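Local coordinates for probable oxidoreductase protein (Rhizobium etli, PDB 4FB5) that probably acts as a nucleotide-dependent oxidoreductase of the GFO/IDH/MocA family, with an NAD-binding Rossmann domain, at residues G52-E64 and G78-D92. Sequence-based numbering, arbitrary orientation.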
loop_
_atom_site.group_PDB
_atom_site.type_symbol
_atom_site.label_atom_id
_atom_site.label_comp_id
_atom_site.label_asym_id
_atom_site.label_seq_id
_atom_site.Cartn_x
_atom_site.Cartn_y
_atom_site.Cartn_z
ATOM N N GLY A 52 -34.548 6.344 -4.707
ATOM C CA GLY A 52 -35.538 7.265 -5.306
ATOM C C GLY A 52 -36.647 6.663 -6.183
ATOM O O GLY A 52 -37.695 7.266 -6.379
ATOM N N ASP A 53 -36.418 5.463 -6.702
ATOM C CA ASP A 53 -37.308 4.837 -7.674
ATOM C C ASP A 53 -38.220 3.809 -7.034
ATOM O O ASP A 53 -38.735 2.917 -7.721
ATOM C CB ASP A 53 -36.494 4.176 -8.798
ATOM C CG ASP A 53 -35.321 3.321 -8.268
ATOM O OD1 ASP A 53 -35.056 2.212 -8.795
ATOM O OD2 ASP A 53 -34.649 3.775 -7.315
ATOM N N VAL A 54 -38.434 3.914 -5.726
ATOM C CA VAL A 54 -39.432 3.056 -5.097
ATOM C C VAL A 54 -40.231 3.666 -3.973
ATOM O O VAL A 54 -40.086 4.833 -3.658
ATOM C CB VAL A 54 -38.893 1.681 -4.651
ATOM C CG1 VAL A 54 -39.341 0.600 -5.671
ATOM C CG2 VAL A 54 -37.367 1.716 -4.356
ATOM N N GLU A 55 -41.076 2.827 -3.386
ATOM C CA GLU A 55 -42.127 3.230 -2.474
ATOM C C GLU A 55 -41.612 3.135 -1.023
ATOM O O GLU A 55 -41.143 2.078 -0.608
ATOM C CB GLU A 55 -43.339 2.301 -2.725
ATOM C CG GLU A 55 -44.726 3.003 -2.893
ATOM C CD GLU A 55 -44.840 3.913 -4.142
ATOM O OE1 GLU A 55 -44.967 5.144 -3.961
ATOM O OE2 GLU A 55 -44.816 3.410 -5.293
ATOM N N ARG A 56 -41.702 4.238 -0.270
ATOM C CA ARG A 56 -41.222 4.296 1.127
ATOM C C ARG A 56 -41.596 3.038 1.854
ATOM O O ARG A 56 -42.756 2.758 2.046
ATOM C CB ARG A 56 -41.802 5.512 1.878
ATOM C CG ARG A 56 -40.996 6.002 3.109
ATOM C CD ARG A 56 -39.945 7.138 2.766
ATOM N NE ARG A 56 -39.066 7.571 3.882
ATOM C CZ ARG A 56 -38.504 6.774 4.807
ATOM N NH1 ARG A 56 -38.681 5.443 4.788
ATOM N NH2 ARG A 56 -37.738 7.308 5.758
ATOM N N PRO A 57 -40.618 2.236 2.235
ATOM C CA PRO A 57 -41.115 1.146 3.024
ATOM C C PRO A 57 -41.596 1.674 4.351
ATOM O O PRO A 57 -41.163 2.742 4.802
ATOM C CB PRO A 57 -39.888 0.275 3.207
ATOM C CG PRO A 57 -39.105 0.543 1.981
ATOM C CD PRO A 57 -39.240 2.006 1.794
ATOM N N ARG A 58 -42.525 0.918 4.925
ATOM C CA ARG A 58 -43.199 1.228 6.184
ATOM C C ARG A 58 -42.806 0.151 7.197
ATOM O O ARG A 58 -42.918 -1.070 6.927
ATOM C CB ARG A 58 -44.733 1.285 5.984
ATOM C CG ARG A 58 -45.535 1.909 7.131
ATOM C CD ARG A 58 -46.986 2.218 6.700
ATOM N NE ARG A 58 -47.917 1.084 6.858
ATOM C CZ ARG A 58 -48.719 0.874 7.914
ATOM N NH1 ARG A 58 -48.720 1.705 8.958
ATOM N NH2 ARG A 58 -49.530 -0.185 7.931
ATOM N N LEU A 59 -42.329 0.632 8.342
ATOM C CA LEU A 59 -41.737 -0.211 9.370
ATOM C C LEU A 59 -42.830 -0.377 10.370
ATOM O O LEU A 59 -43.189 0.564 11.094
ATOM C CB LEU A 59 -40.482 0.434 10.003
ATOM C CG LEU A 59 -39.551 1.230 9.067
ATOM C CD1 LEU A 59 -38.559 2.110 9.820
ATOM C CD2 LEU A 59 -38.848 0.336 8.063
ATOM N N VAL A 60 -43.358 -1.589 10.389
ATOM C CA VAL A 60 -44.622 -1.872 11.017
ATOM C C VAL A 60 -44.468 -2.613 12.333
ATOM O O VAL A 60 -44.903 -2.119 13.374
ATOM C CB VAL A 60 -45.484 -2.680 10.064
ATOM C CG1 VAL A 60 -46.813 -3.049 10.717
ATOM C CG2 VAL A 60 -45.721 -1.895 8.782
ATOM N N HIS A 61 -43.820 -3.775 12.290
ATOM C CA HIS A 61 -43.818 -4.703 13.407
ATOM C C HIS A 61 -42.396 -5.152 13.704
ATOM O O HIS A 61 -41.588 -5.259 12.783
ATOM C CB HIS A 61 -44.635 -5.924 12.988
ATOM C CG HIS A 61 -45.465 -6.531 14.080
ATOM N ND1 HIS A 61 -46.825 -6.740 13.945
ATOM C CD2 HIS A 61 -45.132 -7.004 15.307
ATOM C CE1 HIS A 61 -47.292 -7.317 15.039
ATOM N NE2 HIS A 61 -46.289 -7.484 15.883
ATOM N N LEU A 62 -42.107 -5.472 14.967
ATOM C CA LEU A 62 -40.758 -5.854 15.373
ATOM C C LEU A 62 -40.763 -6.798 16.566
ATOM O O LEU A 62 -41.517 -6.586 17.495
ATOM C CB LEU A 62 -39.951 -4.600 15.715
ATOM C CG LEU A 62 -38.473 -4.671 16.118
ATOM C CD1 LEU A 62 -37.859 -3.300 16.021
ATOM C CD2 LEU A 62 -38.314 -5.213 17.528
ATOM N N ALA A 63 -39.884 -7.802 16.557
ATOM C CA ALA A 63 -39.836 -8.835 17.596
ATOM C C ALA A 63 -38.442 -9.035 18.157
ATOM O O ALA A 63 -37.483 -8.779 17.455
ATOM C CB ALA A 63 -40.328 -10.139 17.031
ATOM N N GLU A 64 -38.335 -9.522 19.402
ATOM C CA GLU A 64 -37.029 -9.864 20.014
ATOM C C GLU A 64 -36.989 -11.075 20.988
ATOM O O GLU A 64 -37.473 -11.017 22.127
ATOM C CB GLU A 64 -36.396 -8.627 20.653
ATOM C CG GLU A 64 -34.928 -8.804 20.999
ATOM C CD GLU A 64 -34.006 -8.929 19.769
ATOM O OE1 GLU A 64 -34.485 -8.687 18.633
ATOM O OE2 GLU A 64 -32.797 -9.258 19.935
ATOM N N GLY A 78 -37.677 2.984 14.695
ATOM C CA GLY A 78 -38.814 3.641 14.043
ATOM C C GLY A 78 -39.909 2.722 13.517
ATOM O O GLY A 78 -40.419 2.934 12.416
ATOM N N PHE A 79 -40.248 1.713 14.317
ATOM C CA PHE A 79 -41.334 0.764 14.059
ATOM C C PHE A 79 -42.558 1.038 14.918
ATOM O O PHE A 79 -42.438 1.333 16.112
ATOM C CB PHE A 79 -40.877 -0.649 14.392
ATOM C CG PHE A 79 -40.073 -1.280 13.329
ATOM C CD1 PHE A 79 -40.615 -2.282 12.548
ATOM C CD2 PHE A 79 -38.770 -0.864 13.086
ATOM C CE1 PHE A 79 -39.872 -2.870 11.541
ATOM C CE2 PHE A 79 -38.016 -1.446 12.081
ATOM C CZ PHE A 79 -38.566 -2.451 11.310
ATOM N N GLU A 80 -43.728 0.876 14.309
ATOM C CA GLU A 80 -45.008 1.203 14.935
ATOM C C GLU A 80 -45.355 0.247 16.079
ATOM O O GLU A 80 -45.608 0.682 17.203
ATOM C CB GLU A 80 -46.112 1.281 13.864
ATOM C CG GLU A 80 -45.936 2.495 12.905
ATOM C CD GLU A 80 -46.600 2.343 11.514
ATOM O OE1 GLU A 80 -47.678 1.711 11.409
ATOM O OE2 GLU A 80 -46.055 2.890 10.517
ATOM N N LYS A 81 -45.301 -1.049 15.808
ATOM C CA LYS A 81 -45.638 -2.054 16.798
ATOM C C LYS A 81 -44.403 -2.833 17.239
ATOM O O LYS A 81 -43.509 -3.063 16.434
ATOM C CB LYS A 81 -46.663 -3.038 16.215
ATOM C CG LYS A 81 -47.950 -2.389 15.729
ATOM C CD LYS A 81 -48.618 -3.217 14.649
ATOM C CE LYS A 81 -49.412 -2.308 13.715
ATOM N NZ LYS A 81 -50.093 -3.141 12.692
ATOM N N ALA A 82 -44.381 -3.231 18.517
ATOM C CA ALA A 82 -43.450 -4.232 19.072
ATOM C C ALA A 82 -44.222 -5.527 19.501
ATOM O O ALA A 82 -45.464 -5.559 19.407
ATOM C CB ALA A 82 -42.710 -3.638 20.244
ATOM N N THR A 83 -43.492 -6.575 19.930
ATOM C CA THR A 83 -44.016 -7.837 20.530
ATOM C C THR A 83 -42.860 -8.774 20.779
ATOM O O THR A 83 -41.791 -8.595 20.209
ATOM C CB THR A 83 -44.975 -8.662 19.636
ATOM O OG1 THR A 83 -44.675 -8.424 18.257
ATOM C CG2 THR A 83 -46.472 -8.359 19.944
ATOM N N ALA A 84 -43.074 -9.786 21.615
ATOM C CA ALA A 84 -42.044 -10.804 21.862
ATOM C C ALA A 84 -42.524 -12.173 21.365
ATOM O O ALA A 84 -41.918 -13.211 21.631
ATOM C CB ALA A 84 -41.641 -10.837 23.338
ATOM N N ASP A 85 -43.630 -12.133 20.629
ATOM C CA ASP A 85 -44.123 -13.272 19.893
ATOM C C ASP A 85 -43.890 -12.998 18.402
ATOM O O ASP A 85 -44.465 -12.067 17.823
ATOM C CB ASP A 85 -45.616 -13.497 20.209
ATOM C CG ASP A 85 -46.259 -14.607 19.351
ATOM O OD1 ASP A 85 -45.581 -15.188 18.456
ATOM O OD2 ASP A 85 -47.460 -14.893 19.575
ATOM N N TRP A 86 -43.038 -13.807 17.784
ATOM C CA TRP A 86 -42.739 -13.613 16.379
ATOM C C TRP A 86 -43.767 -14.247 15.465
ATOM O O TRP A 86 -43.975 -13.766 14.346
ATOM C CB TRP A 86 -41.361 -14.130 16.042
ATOM C CG TRP A 86 -41.143 -15.554 16.345
ATOM C CD1 TRP A 86 -40.666 -16.080 17.512
ATOM C CD2 TRP A 86 -41.336 -16.654 15.454
ATOM N NE1 TRP A 86 -40.557 -17.450 17.403
ATOM C CE2 TRP A 86 -40.968 -17.827 16.150
ATOM C CE3 TRP A 86 -41.782 -16.764 14.134
ATOM C CZ2 TRP A 86 -41.042 -19.095 15.572
ATOM C CZ3 TRP A 86 -41.854 -18.018 13.559
ATOM C CH2 TRP A 86 -41.483 -19.170 14.277
ATOM N N ARG A 87 -44.403 -15.323 15.931
ATOM C CA ARG A 87 -45.495 -15.925 15.176
ATOM C C ARG A 87 -46.644 -14.926 15.016
ATOM O O ARG A 87 -47.468 -15.069 14.121
ATOM C CB ARG A 87 -45.974 -17.229 15.816
ATOM C CG ARG A 87 -44.972 -18.355 15.727
ATOM C CD ARG A 87 -45.151 -19.364 16.840
ATOM N NE ARG A 87 -43.858 -19.861 17.305
ATOM C CZ ARG A 87 -43.645 -21.060 17.846
ATOM N NH1 ARG A 87 -44.642 -21.932 17.986
ATOM N NH2 ARG A 87 -42.429 -21.399 18.248
ATOM N N ALA A 88 -46.660 -13.902 15.871
ATOM C CA ALA A 88 -47.647 -12.816 15.810
ATOM C C ALA A 88 -47.297 -11.783 14.739
ATOM O O ALA A 88 -48.160 -11.360 13.961
ATOM C CB ALA A 88 -47.788 -12.149 17.169
ATOM N N LEU A 89 -46.028 -11.378 14.712
ATOM C CA LEU A 89 -45.491 -10.550 13.632
ATOM C C LEU A 89 -45.782 -11.182 12.269
ATOM O O LEU A 89 -46.280 -10.524 11.350
ATOM C CB LEU A 89 -43.984 -10.392 13.818
ATOM C CG LEU A 89 -43.258 -9.411 12.886
ATOM C CD1 LEU A 89 -42.023 -8.836 13.560
ATOM C CD2 LEU A 89 -42.893 -10.047 11.532
ATOM N N ILE A 90 -45.463 -12.469 12.169
ATOM C CA ILE A 90 -45.670 -13.260 10.970
ATOM C C ILE A 90 -47.137 -13.397 10.638
ATOM O O ILE A 90 -47.506 -13.521 9.470
ATOM C CB ILE A 90 -45.032 -14.644 11.128
ATOM C CG1 ILE A 90 -43.639 -14.631 10.496
ATOM C CG2 ILE A 90 -45.917 -15.754 10.517
ATOM C CD1 ILE A 90 -42.740 -15.798 10.893
ATOM N N ALA A 91 -47.970 -13.379 11.668
ATOM C CA ALA A 91 -49.408 -13.394 11.466
ATOM C C ALA A 91 -49.851 -12.051 10.922
ATOM O O ALA A 91 -50.629 -12.001 9.975
ATOM C CB ALA A 91 -50.138 -13.709 12.769
ATOM N N ASP A 92 -49.336 -10.970 11.507
ATOM C CA ASP A 92 -49.835 -9.639 11.203
ATOM C C ASP A 92 -50.035 -9.479 9.697
ATOM O O ASP A 92 -49.100 -9.674 8.925
ATOM C CB ASP A 92 -48.903 -8.562 11.746
ATOM C CG ASP A 92 -49.461 -7.150 11.582
ATOM O OD1 ASP A 92 -50.229 -6.871 10.636
ATOM O OD2 ASP A 92 -49.109 -6.292 12.413
#
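His61 lies with its imidazole flat between strand 81-83 and helix 86-91: Lys81 CB stands over the centre of one ring face, 4.2 Å from the centroid, and Leu89 CA over the opposite face at 3.8 Å. Both ring nitrogens are used at the edge. His61 ND1 donates to Asp92 OD2 (2.8 Å), which lies 4° out of the ring plane but is met on its anti side, the carboxylate turned 81° against the ring. His61 NE2 and Thr83 OG1, 3.0 Å apart, share a hydrogen bond whose donor may be either. Asp92 reaches the ring with CG anti to its backbone N (chi1 -174°); its OD2 also takes a weak bond from Lys81 NZ and its OD1 accepts from Glu94 N, while the Glu94 carboxylate forms salt bridges to Lys81 NZ and Arg58 NH2. Arg58 NH1 in turn meets Glu80 OE1 at 2.7 Å in a salt bridge. The Phe79 ring is likewise covered twice, by Leu59 CB, 3.5 Å from its centroid, and on the other face by Leu62 CD1, displaced toward the rim. Between the backbones, Lys81 N bonds to Val60 O (2.7 Å), joining strand 81-83, outermost of the parallel Rossmann sheet within this chain, to strand 58-63. A leucine at His61 would probably leave Asp92 OD2 and Thr83 OG1 without the ring nitrogens they bond to. Donors at both oxygens, His61 ND1 and the weaker Lys81 NZ at OD2 and Glu94 N at OD1, would be expected to favour the ionised form of Asp92.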